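Local coordinates for alcohol dehydrogenase superfamily protein (Novosphingobium aromaticivorans, PDB 3GAZ) that is probably an NADP-dependent oxidoreductase of the medium-chain alcohol dehydrogenase superfamily, though its substrate is not established, at residues T268-T271 / L272-E276. Sequence-based numbering, arbitrary orientation.
Sequences TLHT and LLANE
Leu269 and Leu273 meet on the buried side of the stretch around the short helix 270-274. The helix follows strand 262-265, the last in order of the Rossmann-type parallel sheet, and precedes helix 278-293. The buried part is tight. Leu269 CB lies alongside Leu273 CD1, 3.9 Å away. Leu269 O accepts a fairly straight bond from Leu273 N (2.9 Å, 153°) and a weak one from Leu272 N. The CG of Leu273 also rests on this oxygen, because the side chain leaves with CG anti to its carbonyl carbon, chi1 -63°. Leu272 packs on Phe281 of helix 278-293 and on Leu94 of strand 90-94.

The outer side is looser and more polar. His270 has CG anti to its backbone N (chi1 -177°), which carries the imidazole along the helix over the next turn. Ala274 CB sits over one face of the ring in a CH-pi contact, 3.9 Å from the ring centroid and displaced toward NE2. The same two residues are joined through the backbone by Ala274 N to His270 O, 2.8 Å. The modelled approach of the exposed Glu276 to the ring edge is too close to be trusted. An alanine in place of His270 would probably uncover the methyl of Ala274 and open a gap over it.

Asn275 is the first residue to leave helical geometry, with positive phi. It packs on Pro325 of the second subunit. At this end Thr271 O receives two weak bonds, from Asn275 N and Glu276 N, while Thr271 CA makes a C-H...O contact of 3.5 Å with Glu276 O.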
ATOM      1  N   THR A 268      -3.084 -14.954   2.644  1.00 18.92           N
ATOM      2  CA  THR A 268      -2.996 -14.193   3.887  1.00 20.38           C
ATOM      3  C   THR A 268      -2.802 -12.690   3.733  1.00 18.89           C
ATOM      4  O   THR A 268      -3.255 -11.910   4.573  1.00 18.86           O
ATOM      5  CB  THR A 268      -1.847 -14.762   4.756  1.00 22.57           C
ATOM      6  OG1 THR A 268      -2.071 -16.162   4.964  1.00 27.42           O
ATOM      7  CG2 THR A 268      -1.773 -14.072   6.107  1.00 23.10           C
ATOM      8  N   LEU A 269      -2.147 -12.274   2.659  1.00 19.13           N
ATOM      9  CA  LEU A 269      -1.870 -10.853   2.456  1.00 19.63           C
ATOM     10  C   LEU A 269      -3.070  -9.926   2.332  1.00 18.48           C
ATOM     11  O   LEU A 269      -2.952  -8.735   2.647  1.00 15.19           O
ATOM     12  CB  LEU A 269      -0.989 -10.655   1.222  1.00 20.81           C
ATOM     13  CG  LEU A 269       0.310 -11.461   1.115  1.00 24.17           C
ATOM     14  CD1 LEU A 269       1.105 -10.985  -0.091  1.00 23.99           C
ATOM     15  CD2 LEU A 269       1.100 -11.292   2.383  1.00 21.56           C
ATOM     16  N   HIS A 270      -4.207 -10.446   1.866  1.00 17.34           N
ATOM     17  CA  HIS A 270      -5.388  -9.601   1.688  1.00 15.61           C
ATOM     18  C   HIS A 270      -5.687  -8.746   2.907  1.00 15.67           C
ATOM     19  O   HIS A 270      -6.015  -7.566   2.783  1.00 15.33           O
ATOM     20  CB  HIS A 270      -6.634 -10.427   1.312  1.00 17.04           C
ATOM     21  CG  HIS A 270      -7.855  -9.589   1.048  1.00 18.98           C
ATOM     22  ND1 HIS A 270      -8.830  -9.378   1.995  1.00 22.67           N
ATOM     23  CD2 HIS A 270      -8.206  -8.845  -0.029  1.00 19.95           C
ATOM     24  CE1 HIS A 270      -9.732  -8.532   1.519  1.00 22.07           C
ATOM     25  NE2 HIS A 270      -9.374  -8.194   0.295  1.00 21.88           N
ATOM     26  N   THR A 271      -5.562  -9.337   4.083  1.00 15.58           N
ATOM     27  CA  THR A 271      -5.832  -8.605   5.314  1.00 17.14           C
ATOM     28  C   THR A 271      -5.020  -7.329   5.429  1.00 16.81           C
ATOM     29  O   THR A 271      -5.539  -6.285   5.820  1.00 15.40           O
ATOM     30  CB  THR A 271      -5.536  -9.473   6.525  1.00 17.28           C
ATOM     31  OG1 THR A 271      -6.493 -10.531   6.566  1.00 16.42           O
ATOM     32  CG2 THR A 271      -5.589  -8.652   7.812  1.00 18.18           C
ATOM     33  N   LEU A 272      -3.737  -7.423   5.100  1.00 15.53           N
ATOM     34  CA  LEU A 272      -2.856  -6.262   5.171  1.00 16.25           C
ATOM     35  C   LEU A 272      -2.989  -5.325   3.982  1.00 16.75           C
ATOM     36  O   LEU A 272      -2.782  -4.127   4.110  1.00 17.20           O
ATOM     37  CB  LEU A 272      -1.395  -6.705   5.287  1.00 17.26           C
ATOM     38  CG  LEU A 272      -0.948  -7.488   6.536  1.00 18.51           C
ATOM     39  CD1 LEU A 272       0.527  -7.813   6.470  1.00 17.53           C
ATOM     40  CD2 LEU A 272      -1.198  -6.648   7.755  1.00 20.02           C
ATOM     41  N   LEU A 273      -3.333  -5.870   2.823  1.00 15.42           N
ATOM     42  CA  LEU A 273      -3.456  -5.054   1.609  1.00 17.19           C
ATOM     43  C   LEU A 273      -4.745  -4.253   1.555  1.00 16.70           C
ATOM     44  O   LEU A 273      -4.792  -3.172   0.980  1.00 16.97           O
ATOM     45  CB  LEU A 273      -3.370  -5.949   0.365  1.00 18.98           C
ATOM     46  CG  LEU A 273      -2.035  -6.690   0.171  1.00 21.23           C
ATOM     47  CD1 LEU A 273      -2.166  -7.687  -0.951  1.00 21.31           C
ATOM     48  CD2 LEU A 273      -0.946  -5.704  -0.157  1.00 18.70           C
ATOM     49  N   ALA A 274      -5.790  -4.810   2.154  1.00 16.69           N
ATOM     50  CA  ALA A 274      -7.110  -4.184   2.151  1.00 18.90           C
ATOM     51  C   ALA A 274      -7.581  -3.671   3.506  1.00 19.43           C
ATOM     52  O   ALA A 274      -8.603  -2.999   3.591  1.00 20.20           O
ATOM     53  CB  ALA A 274      -8.145  -5.165   1.599  1.00 19.81           C
ATOM     54  N   ASN A 275      -6.843  -3.989   4.562  1.00 19.91           N
ATOM     55  CA  ASN A 275      -7.203  -3.559   5.909  1.00 20.20           C
ATOM     56  C   ASN A 275      -8.546  -4.096   6.394  1.00 22.33           C
ATOM     57  O   ASN A 275      -9.395  -3.336   6.863  1.00 22.02           O
ATOM     58  CB  ASN A 275      -7.198  -2.027   6.009  1.00 19.89           C
ATOM     59  CG  ASN A 275      -5.799  -1.457   6.094  1.00 20.27           C
ATOM     60  OD1 ASN A 275      -5.043  -1.785   7.009  1.00 19.34           O
ATOM     61  ND2 ASN A 275      -5.442  -0.602   5.136  1.00 20.61           N
ATOM     62  N   GLU A 276      -8.755  -5.400   6.254  1.00 22.35           N
ATOM     63  CA  GLU A 276      -9.994  -6.000   6.731  1.00 24.73           C
ATOM     64  C   GLU A 276      -9.673  -7.291   7.472  1.00 23.35           C
ATOM     65  O   GLU A 276      -8.834  -8.081   7.032  1.00 23.14           O
ATOM     66  CB  GLU A 276     -10.977  -6.269   5.580  1.00 28.44           C
ATOM     67  CG  GLU A 276     -10.639  -7.433   4.681  1.00 33.39           C
ATOM     68  CD  GLU A 276     -11.775  -7.756   3.713  1.00 38.39           C
ATOM     69  OE1 GLU A 276     -12.112  -6.889   2.872  1.00 38.07           O
ATOM     70  OE2 GLU A 276     -12.332  -8.876   3.797  1.00 38.75           O
TER